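Local coordinates for protein putative xylanase (Bacteroides fragilis, PDB 2P1G) that is of unknown function but is probably a hydrolase acting on glycosidic bonds, as in the breakdown of polysaccharides such as xylan, at residues L14-V17 with D18-Y21; I96-A99 with V100-L104; L105-V108 with T109-Y112. All coordinates share one frame; numbering follows the deposited sequence.

Contact 1: L14-V17 with D18-Y21; sequences LGFV and DTPY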
ATOM      1  N   LEU A  14      15.386  -1.326  -0.601  1.00 15.39           N
ATOM      2  CA  LEU A  14      16.444  -0.557  -1.242  1.00 15.63           C
ATOM      3  C   LEU A  14      17.017  -1.269  -2.456  1.00 16.11           C
ATOM      4  O   LEU A  14      17.522  -0.624  -3.371  1.00 16.41           O
ATOM      5  CB  LEU A  14      17.528  -0.158  -0.241  1.00 15.51           C
ATOM      6  CG  LEU A  14      17.176   1.012   0.681  1.00 14.53           C
ATOM      7  CD1 LEU A  14      18.195   1.102   1.817  1.00 16.11           C
ATOM      8  CD2 LEU A  14      17.078   2.351  -0.089  1.00 15.26           C
ATOM      9  N   GLY A  15      16.907  -2.595  -2.471  1.00 16.63           N
ATOM     10  CA  GLY A  15      17.341  -3.389  -3.622  1.00 17.23           C
ATOM     11  C   GLY A  15      16.548  -3.114  -4.890  1.00 17.67           C
ATOM     12  O   GLY A  15      16.955  -3.501  -5.998  1.00 18.34           O
ATOM     13  N   PHE A  16      15.421  -2.417  -4.742  1.00 16.78           N
ATOM     14  CA  PHE A  16      14.568  -2.095  -5.876  1.00 16.22           C
ATOM     15  C   PHE A  16      14.852  -0.718  -6.459  1.00 16.23           C
ATOM     16  O   PHE A  16      14.208  -0.321  -7.431  1.00 16.67           O
ATOM     17  CB  PHE A  16      13.098  -2.129  -5.459  1.00 15.63           C
ATOM     18  CG  PHE A  16      12.536  -3.503  -5.362  1.00 15.10           C
ATOM     19  CD1 PHE A  16      11.880  -4.076  -6.448  1.00 15.31           C
ATOM     20  CD2 PHE A  16      12.635  -4.220  -4.176  1.00 14.52           C
ATOM     21  CE1 PHE A  16      11.352  -5.359  -6.363  1.00 14.04           C
ATOM     22  CE2 PHE A  16      12.090  -5.525  -4.085  1.00 15.39           C
ATOM     23  CZ  PHE A  16      11.448  -6.072  -5.166  1.00 13.20           C
ATOM     24  N   VAL A  17      15.782   0.020  -5.870  1.00 16.32           N
ATOM     25  CA  VAL A  17      16.002   1.398  -6.337  1.00 17.07           C
ATOM     26  C   VAL A  17      16.322   1.386  -7.845  1.00 17.38           C
ATOM     27  O   VAL A  17      17.159   0.608  -8.303  1.00 17.22           O
ATOM     28  CB  VAL A  17      17.053   2.148  -5.467  1.00 17.29           C
ATOM     29  CG1 VAL A  17      17.535   3.457  -6.129  1.00 18.25           C
ATOM     30  CG2 VAL A  17      16.462   2.463  -4.092  1.00 17.49           C
ATOM     31  N   ASP A  18      15.622   2.242  -8.592  1.00 18.46           N
ATOM     32  CA  ASP A  18      15.781   2.397 -10.041  1.00 19.77           C
ATOM     33  C   ASP A  18      14.985   1.397 -10.874  1.00 19.31           C
ATOM     34  O   ASP A  18      14.975   1.496 -12.096  1.00 20.54           O
ATOM     35  CB  ASP A  18      17.255   2.390 -10.467  1.00 20.48           C
ATOM     36  CG  ASP A  18      18.003   3.609  -9.988  1.00 23.88           C
ATOM     37  OD1 ASP A  18      17.390   4.702  -9.899  1.00 26.71           O
ATOM     38  OD2 ASP A  18      19.206   3.463  -9.704  1.00 26.88           O
ATOM     39  N   THR A  19      14.311   0.450 -10.227  1.00 19.27           N
ATOM     40  CA  THR A  19      13.381  -0.452 -10.935  1.00 18.49           C
ATOM     41  C   THR A  19      12.272   0.391 -11.558  1.00 18.42           C
ATOM     42  O   THR A  19      11.696   1.247 -10.886  1.00 17.99           O
ATOM     43  CB  THR A  19      12.755  -1.496  -9.975  1.00 18.67           C
ATOM     44  OG1 THR A  19      13.784  -2.319  -9.429  1.00 19.13           O
ATOM     45  CG2 THR A  19      11.729  -2.392 -10.700  1.00 16.94           C
ATOM     46  N   PRO A  20      12.004   0.195 -12.861  1.00 17.99           N
ATOM     47  CA  PRO A  20      11.001   1.000 -13.548  1.00 18.36           C
ATOM     48  C   PRO A  20       9.617   0.862 -12.938  1.00 17.98           C
ATOM     49  O   PRO A  20       9.253  -0.214 -12.487  1.00 17.71           O
ATOM     50  CB  PRO A  20      10.989   0.420 -14.970  1.00 19.32           C
ATOM     51  CG  PRO A  20      12.313  -0.258 -15.123  1.00 19.30           C
ATOM     52  CD  PRO A  20      12.680  -0.759 -13.765  1.00 18.48           C
ATOM     53  N   TYR A  21       8.873   1.961 -12.935  1.00 18.26           N
ATOM     54  CA  TYR A  21       7.463   1.956 -12.593  1.00 18.50           C
ATOM     55  C   TYR A  21       6.630   1.540 -13.796  1.00 18.72           C
ATOM     56  O   TYR A  21       6.892   1.971 -14.924  1.00 17.58           O
ATOM     57  CB  TYR A  21       7.049   3.347 -12.149  1.00 19.05           C
ATOM     58  CG  TYR A  21       5.624   3.450 -11.683  1.00 20.43           C
ATOM     59  CD1 TYR A  21       5.332   3.513 -10.331  1.00 19.76           C
ATOM     60  CD2 TYR A  21       4.559   3.503 -12.594  1.00 21.75           C
ATOM     61  CE1 TYR A  21       4.054   3.607  -9.897  1.00 19.96           C
ATOM     62  CE2 TYR A  21       3.246   3.598 -12.149  1.00 21.93           C
ATOM     63  CZ  TYR A  21       3.017   3.656 -10.797  1.00 20.63           C
ATOM     64  OH  TYR A  21       1.736   3.758 -10.308  1.00 23.54           O
TER
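Phe16 O is gripped by two donors of the same residue, the backbone N and the hydroxyl of Thr19. Thr19 N lies 2.9 Å from Phe16 O with an N-H...O angle of 160°, the bond that closes the type II beta turn from Phe16 to Thr19. The second bond runs from Thr19 OG1 to Phe16 O, also 2.9 Å, and here the hydroxyl is the donor. It meets the oxygen from above the carbonyl plane, 37° out of it, rather than along a lone-pair direction, while Thr19 N is tilted from the plane on the same face. The hydroxyl gets there because the methyl CG2 is anti to the backbone N of Thr19, which leaves OG1 next to that nitrogen (chi1 -62°). The Phe16 and Thr19 side chains run side by side, and ring atom CD1 of Phe16 comes within 3.9 Å of Thr19 OG1 at an oblique approach. Asp18 takes the third position of the turn with positive phi, as a type II turn requires. Its carboxylate crosses the neighbouring Val17 branch, Asp18 CG lying 3.9 Å from Val17 CG1. A type I turn from Leu14 to Val17 comes just before, closed by Val17 N to Leu14 O at 3.1 Å, so two overlapping turns follow helix 10-14 directly. Outside the turns, the Phe16 ring packs edge-to-face on Phe46 of helix 43-54, and Asp18 and Thr19 make backbone hydrogen bonds with Val214 of strand 213-216. The chemistry implies a turn closed twice: one carbonyl oxygen takes both donors of Thr19, which fixes the rotation of the threonine side chain as well as the path of the backbone.

Contact 2: I96-A99 with V100-L104; sequences INNA and VRQGL
Asn98 and Gln102, one helical turn apart, meet through their amides: Gln102 NE2 gives a weak hydrogen bond to Asn98 OD1 at 3.2 Å, with the two amide planes 75° apart. Stronger partners lie outside. Asn98 OD1 also accepts from Asp79 N, Asn98 ND2 donates to Arg74 O, and Gln102 OE1 accepts from Arg74 NE, so both amides are satisfied at each end and tie this helix to the end of helix 65-76 and the loop that follows it. Along the backbone, Val100 N to Ile96 O (2.8 Å) and Arg101 N to Asn97 O (2.9 Å) are regular helical bonds, while Gln102 N to Asn98 O stretches to 3.3 Å as the helix ends. On the next face, Asn97 CG is anti to its backbone N (chi1 -176°), and the Arg101 chain bends at chi2 (-91°). Asn97 ND2 then sits over the centre of one guanidinium face, 3.9 Å above its plane, and the amide stands nearly perpendicular to the guanidinium. Asn97 OD1 also comes near Arg101 NE, but the N-H is badly aimed and the two are not hydrogen-bonded. Ile96 CG2 rests on Val100 CG2. At the end of the helix Ala99 O accepts from Leu104 N at 3.0 Å, and Gly103 N, on a residue with positive phi, bonds back to Val100 O: a Schellman motif closing helix 92-101.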
ATOM      1  N   ILE A  96      -4.351  -3.279   4.203  1.00  7.85           N
ATOM      2  CA  ILE A  96      -3.821  -3.092   5.571  1.00  9.32           C
ATOM      3  C   ILE A  96      -4.569  -3.994   6.579  1.00  9.57           C
ATOM      4  O   ILE A  96      -3.942  -4.683   7.381  1.00  9.81           O
ATOM      5  CB  ILE A  96      -3.889  -1.612   6.014  1.00  8.96           C
ATOM      6  CG1 ILE A  96      -2.922  -0.768   5.201  1.00  9.12           C
ATOM      7  CG2 ILE A  96      -3.586  -1.497   7.514  1.00  9.37           C
ATOM      8  CD1 ILE A  96      -3.154   0.734   5.318  1.00  8.51           C
ATOM      9  N   ASN A  97      -5.899  -4.009   6.525  1.00 10.69           N
ATOM     10  CA  ASN A  97      -6.690  -4.851   7.439  1.00 12.03           C
ATOM     11  C   ASN A  97      -6.286  -6.327   7.317  1.00 11.08           C
ATOM     12  O   ASN A  97      -6.184  -7.030   8.316  1.00 10.00           O
ATOM     13  CB  ASN A  97      -8.182  -4.712   7.133  1.00 13.19           C
ATOM     14  CG  ASN A  97      -9.044  -5.480   8.103  1.00 17.94           C
ATOM     15  OD1 ASN A  97      -9.029  -5.220   9.319  1.00 24.19           O
ATOM     16  ND2 ASN A  97      -9.787  -6.454   7.584  1.00 21.65           N
ATOM     17  N   ASN A  98      -6.062  -6.779   6.080  1.00 10.34           N
ATOM     18  CA  ASN A  98      -5.702  -8.172   5.816  1.00 10.85           C
ATOM     19  C   ASN A  98      -4.396  -8.522   6.513  1.00 11.18           C
ATOM     20  O   ASN A  98      -4.276  -9.570   7.160  1.00 10.73           O
ATOM     21  CB  ASN A  98      -5.584  -8.423   4.301  1.00 10.34           C
ATOM     22  CG  ASN A  98      -5.136  -9.859   3.970  1.00 11.17           C
ATOM     23  OD1 ASN A  98      -5.876 -10.810   4.217  1.00 13.68           O
ATOM     24  ND2 ASN A  98      -3.946 -10.001   3.386  1.00 11.28           N
ATOM     25  N   ALA A  99      -3.427  -7.623   6.398  1.00 10.70           N
ATOM     26  CA  ALA A  99      -2.088  -7.884   6.883  1.00 10.87           C
ATOM     27  C   ALA A  99      -2.072  -7.750   8.404  1.00 10.73           C
ATOM     28  O   ALA A  99      -1.413  -8.536   9.070  1.00 11.51           O
ATOM     29  CB  ALA A  99      -1.100  -6.909   6.242  1.00  9.82           C
ATOM     30  N   VAL A 100      -2.821  -6.780   8.942  1.00  9.70           N
ATOM     31  CA  VAL A 100      -2.864  -6.580  10.392  1.00 10.79           C
ATOM     32  C   VAL A 100      -3.551  -7.758  11.080  1.00 11.41           C
ATOM     33  O   VAL A 100      -3.044  -8.269  12.088  1.00 11.29           O
ATOM     34  CB  VAL A 100      -3.529  -5.250  10.794  1.00 11.23           C
ATOM     35  CG1 VAL A 100      -3.687  -5.188  12.343  1.00 13.48           C
ATOM     36  CG2 VAL A 100      -2.710  -4.081  10.316  1.00 11.54           C
ATOM     37  N   ARG A 101      -4.679  -8.204  10.524  1.00 11.59           N
ATOM     38  CA  ARG A 101      -5.438  -9.340  11.094  1.00 13.15           C
ATOM     39  C   ARG A 101      -4.644 -10.646  11.082  1.00 12.44           C
ATOM     40  O   ARG A 101      -4.879 -11.518  11.919  1.00 12.70           O
ATOM     41  CB  ARG A 101      -6.755  -9.548  10.353  1.00 13.63           C
ATOM     42  CG  ARG A 101      -7.734  -8.381  10.453  1.00 19.94           C
ATOM     43  CD  ARG A 101      -8.674  -8.495  11.613  1.00 30.53           C
ATOM     44  NE  ARG A 101      -9.709  -7.459  11.540  1.00 38.04           N
ATOM     45  CZ  ARG A 101     -10.969  -7.659  11.148  1.00 41.79           C
ATOM     46  NH1 ARG A 101     -11.389  -8.876  10.798  1.00 43.78           N
ATOM     47  NH2 ARG A 101     -11.820  -6.638  11.125  1.00 42.87           N
ATOM     48  N   GLN A 102      -3.727 -10.797  10.130  1.00 11.80           N
ATOM     49  CA  GLN A 102      -2.840 -11.962  10.111  1.00 11.67           C
ATOM     50  C   GLN A 102      -1.593 -11.796  10.976  1.00 12.49           C
ATOM     51  O   GLN A 102      -0.792 -12.716  11.071  1.00 13.20           O
ATOM     52  CB  GLN A 102      -2.388 -12.312   8.684  1.00 11.55           C
ATOM     53  CG  GLN A 102      -3.472 -12.874   7.748  1.00 11.78           C
ATOM     54  CD  GLN A 102      -2.910 -13.233   6.385  1.00 11.45           C
ATOM     55  OE1 GLN A 102      -1.947 -14.002   6.262  1.00 12.21           O
ATOM     56  NE2 GLN A 102      -3.495 -12.662   5.346  1.00 14.28           N
ATOM     57  N   GLY A 103      -1.393 -10.632  11.583  1.00 12.44           N
ATOM     58  CA  GLY A 103      -0.218 -10.434  12.415  1.00 12.99           C
ATOM     59  C   GLY A 103       1.045 -10.195  11.609  1.00 13.55           C
ATOM     60  O   GLY A 103       2.154 -10.262  12.142  1.00 14.83           O
ATOM     61  N   LEU A 104       0.891  -9.897  10.328  1.00 12.31           N
ATOM     62  CA  LEU A 104       2.057  -9.597   9.492  1.00 11.81           C
ATOM     63  C   LEU A 104       2.550  -8.178   9.690  1.00 11.50           C
ATOM     64  O   LEU A 104       3.761  -7.938   9.613  1.00 12.32           O
ATOM     65  CB  LEU A 104       1.730  -9.789   8.031  1.00 11.63           C
ATOM     66  CG  LEU A 104       1.376 -11.238   7.753  1.00 13.94           C
ATOM     67  CD1 LEU A 104       0.966 -11.338   6.314  1.00 14.58           C
ATOM     68  CD2 LEU A 104       2.614 -12.094   8.075  1.00 14.97           C
TER

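Contact 3: L105-V108 with T109-Y112; sequences LEDV and TAAY
Asp107 OD1 accepts from Ala110 N at 2.9 Å, the N-H coming from above the carboxylate plane, 58° out of it. With chi1 at -173° the Asp107 side chain extends away from its own nitrogen, which carries the carboxylate over the start of the helix and brings Asp107 CG to 3.4 Å from Ala110 CB. A water joins the same group to Thr109: it donates to Asp107 OD1 at 2.7 Å and is hydrogen-bonded to Thr109 OG1 at 2.6 Å. Backbone bonds complete the first turn. Val108 O receives Ala111 N at 2.9 Å, together with a weaker bond from Tyr112 N, and Asp107 O takes a further weak bond from Ala111 N. This is helix N-capping: Asp107 occupies the N-cap position, and its carboxylate takes up an amide that the first turn would otherwise leave without a helical acceptor. A negative charge here probably also interacts favourably with the helix dipole. Farther along, the Val108 and Tyr112 side chains lie side by side, pointing the same way. Val108 CG1 touches Tyr112 CD2 at 3.8 Å, and Val108 O sits at the edge of the tyrosine ring, in its plane, 3.4 Å from CD2. The next shell comes from strand 231-238 and Trp171. Asp107 OD2 forms a salt bridge with Arg235 NH2, which probably steadies the capping carboxylate, and Thr109 OG1 bonds Val236 N, its strongest polar partner. The ring of Trp171 stacks on that of Tyr112, and Val108 and Thr109 touch the same tryptophan.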
ATOM      1  N   LEU A 105       1.607  -7.265   9.943  1.00 10.61           N
ATOM      2  CA  LEU A 105       1.914  -5.868  10.228  1.00 10.56           C
ATOM      3  C   LEU A 105       1.266  -5.449  11.532  1.00 10.47           C
ATOM      4  O   LEU A 105       0.178  -5.918  11.853  1.00 11.15           O
ATOM      5  CB  LEU A 105       1.406  -4.957   9.100  1.00  9.84           C
ATOM      6  CG  LEU A 105       2.060  -5.105   7.716  1.00 11.55           C
ATOM      7  CD1 LEU A 105       1.378  -4.223   6.675  1.00 13.63           C
ATOM      8  CD2 LEU A 105       3.560  -4.839   7.746  1.00 10.93           C
ATOM      9  N   GLU A 106       1.934  -4.572  12.276  1.00 10.86           N
ATOM     10  CA  GLU A 106       1.296  -3.887  13.384  1.00 12.24           C
ATOM     11  C   GLU A 106       0.932  -2.465  12.975  1.00 11.97           C
ATOM     12  O   GLU A 106       1.680  -1.821  12.233  1.00 10.42           O
ATOM     13  CB  GLU A 106       2.164  -3.870  14.625  1.00 14.50           C
ATOM     14  CG  GLU A 106       3.582  -3.517  14.424  1.00 20.22           C
ATOM     15  CD  GLU A 106       4.358  -3.501  15.747  1.00 28.02           C
ATOM     16  OE1 GLU A 106       4.268  -4.492  16.519  1.00 33.03           O
ATOM     17  OE2 GLU A 106       5.047  -2.496  16.005  1.00 29.45           O
ATOM     18  N   ASP A 107      -0.224  -2.016  13.450  1.00 10.75           N
ATOM     19  CA  ASP A 107      -0.743  -0.678  13.129  1.00 10.82           C
ATOM     20  C   ASP A 107      -0.176   0.285  14.171  1.00 10.31           C
ATOM     21  O   ASP A 107      -0.716   0.447  15.291  1.00 11.58           O
ATOM     22  CB  ASP A 107      -2.283  -0.708  13.103  1.00 10.84           C
ATOM     23  CG  ASP A 107      -2.888   0.577  12.611  1.00 11.93           C
ATOM     24  OD1 ASP A 107      -2.198   1.615  12.700  1.00 13.59           O
ATOM     25  OD2 ASP A 107      -4.053   0.555  12.090  1.00 13.18           O
ATOM     26  N   VAL A 108       0.926   0.926  13.794  1.00  9.39           N
ATOM     27  CA  VAL A 108       1.657   1.816  14.697  1.00  9.29           C
ATOM     28  C   VAL A 108       0.847   3.095  14.971  1.00  9.02           C
ATOM     29  O   VAL A 108       0.705   3.521  16.118  1.00  8.99           O
ATOM     30  CB  VAL A 108       3.040   2.190  14.118  1.00  9.56           C
ATOM     31  CG1 VAL A 108       3.732   3.168  15.054  1.00  9.58           C
ATOM     32  CG2 VAL A 108       3.914   0.914  13.920  1.00 12.34           C
ATOM     33  N   THR A 109       0.293   3.700  13.933  1.00  8.99           N
ATOM     34  CA  THR A 109      -0.578   4.863  14.172  1.00  9.15           C
ATOM     35  C   THR A 109      -1.765   4.543  15.110  1.00 10.42           C
ATOM     36  O   THR A 109      -2.220   5.408  15.845  1.00 10.76           O
ATOM     37  CB  THR A 109      -1.034   5.570  12.870  1.00  9.88           C
ATOM     38  OG1 THR A 109      -0.971   4.667  11.750  1.00  9.62           O
ATOM     39  CG2 THR A 109      -0.142   6.766  12.578  1.00  9.38           C
ATOM     40  N   ALA A 110      -2.268   3.311  15.080  1.00 10.36           N
ATOM     41  CA  ALA A 110      -3.324   2.904  16.022  1.00 11.40           C
ATOM     42  C   ALA A 110      -2.851   2.946  17.468  1.00 11.92           C
ATOM     43  O   ALA A 110      -3.644   3.235  18.370  1.00 13.04           O
ATOM     44  CB  ALA A 110      -3.845   1.520  15.686  1.00 11.39           C
ATOM     45  N   ALA A 111      -1.569   2.672  17.678  1.00 12.23           N
ATOM     46  CA  ALA A 111      -0.985   2.648  19.024  1.00 13.48           C
ATOM     47  C   ALA A 111      -0.657   4.049  19.550  1.00 13.38           C
ATOM     48  O   ALA A 111      -0.654   4.280  20.767  1.00 14.13           O
ATOM     49  CB  ALA A 111       0.257   1.785  19.027  1.00 13.60           C
ATOM     50  N   TYR A 112      -0.379   4.979  18.648  1.00 13.19           N
ATOM     51  CA  TYR A 112       0.165   6.285  19.037  1.00 12.78           C
ATOM     52  C   TYR A 112      -0.755   7.483  18.824  1.00 13.25           C
ATOM     53  O   TYR A 112      -0.753   8.435  19.612  1.00 13.10           O
ATOM     54  CB  TYR A 112       1.470   6.548  18.289  1.00 12.83           C
ATOM     55  CG  TYR A 112       2.660   5.829  18.849  1.00 13.89           C
ATOM     56  CD1 TYR A 112       3.527   6.462  19.768  1.00 15.37           C
ATOM     57  CD2 TYR A 112       2.932   4.532  18.475  1.00 13.82           C
ATOM     58  CE1 TYR A 112       4.647   5.789  20.282  1.00 15.89           C
ATOM     59  CE2 TYR A 112       4.046   3.862  18.979  1.00 15.25           C
ATOM     60  CZ  TYR A 112       4.891   4.496  19.875  1.00 14.07           C
ATOM     61  OH  TYR A 112       5.972   3.798  20.350  1.00 15.96           O
TER
HETATM   62  O   HOH W   1      -3.251   3.513  11.117  1.00 11.71           O

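Overall arrangement
Contacts 2 and 3 are consecutive in the chain and in touch: their centres lie about 11 Å apart, with Ala99 CB 3.7 Å from Leu105 CD1 and Val100 CG2 3.8 Å from Leu105 O. One helix is closed in contact 2, and after the short strand 106-107 the next is opened in contact 3; both also meet strand 231-238, sharing Arg235 as a neighbour. Contact 1 stands apart. Its centre is about 25 Å from that of contact 2, on the opposite side of the chain's centre, and about 27 Å from that of contact 3; it borders strands 201-208 and 213-216, elsewhere in the same antiparallel sheet as strands 106-107 and 231-238.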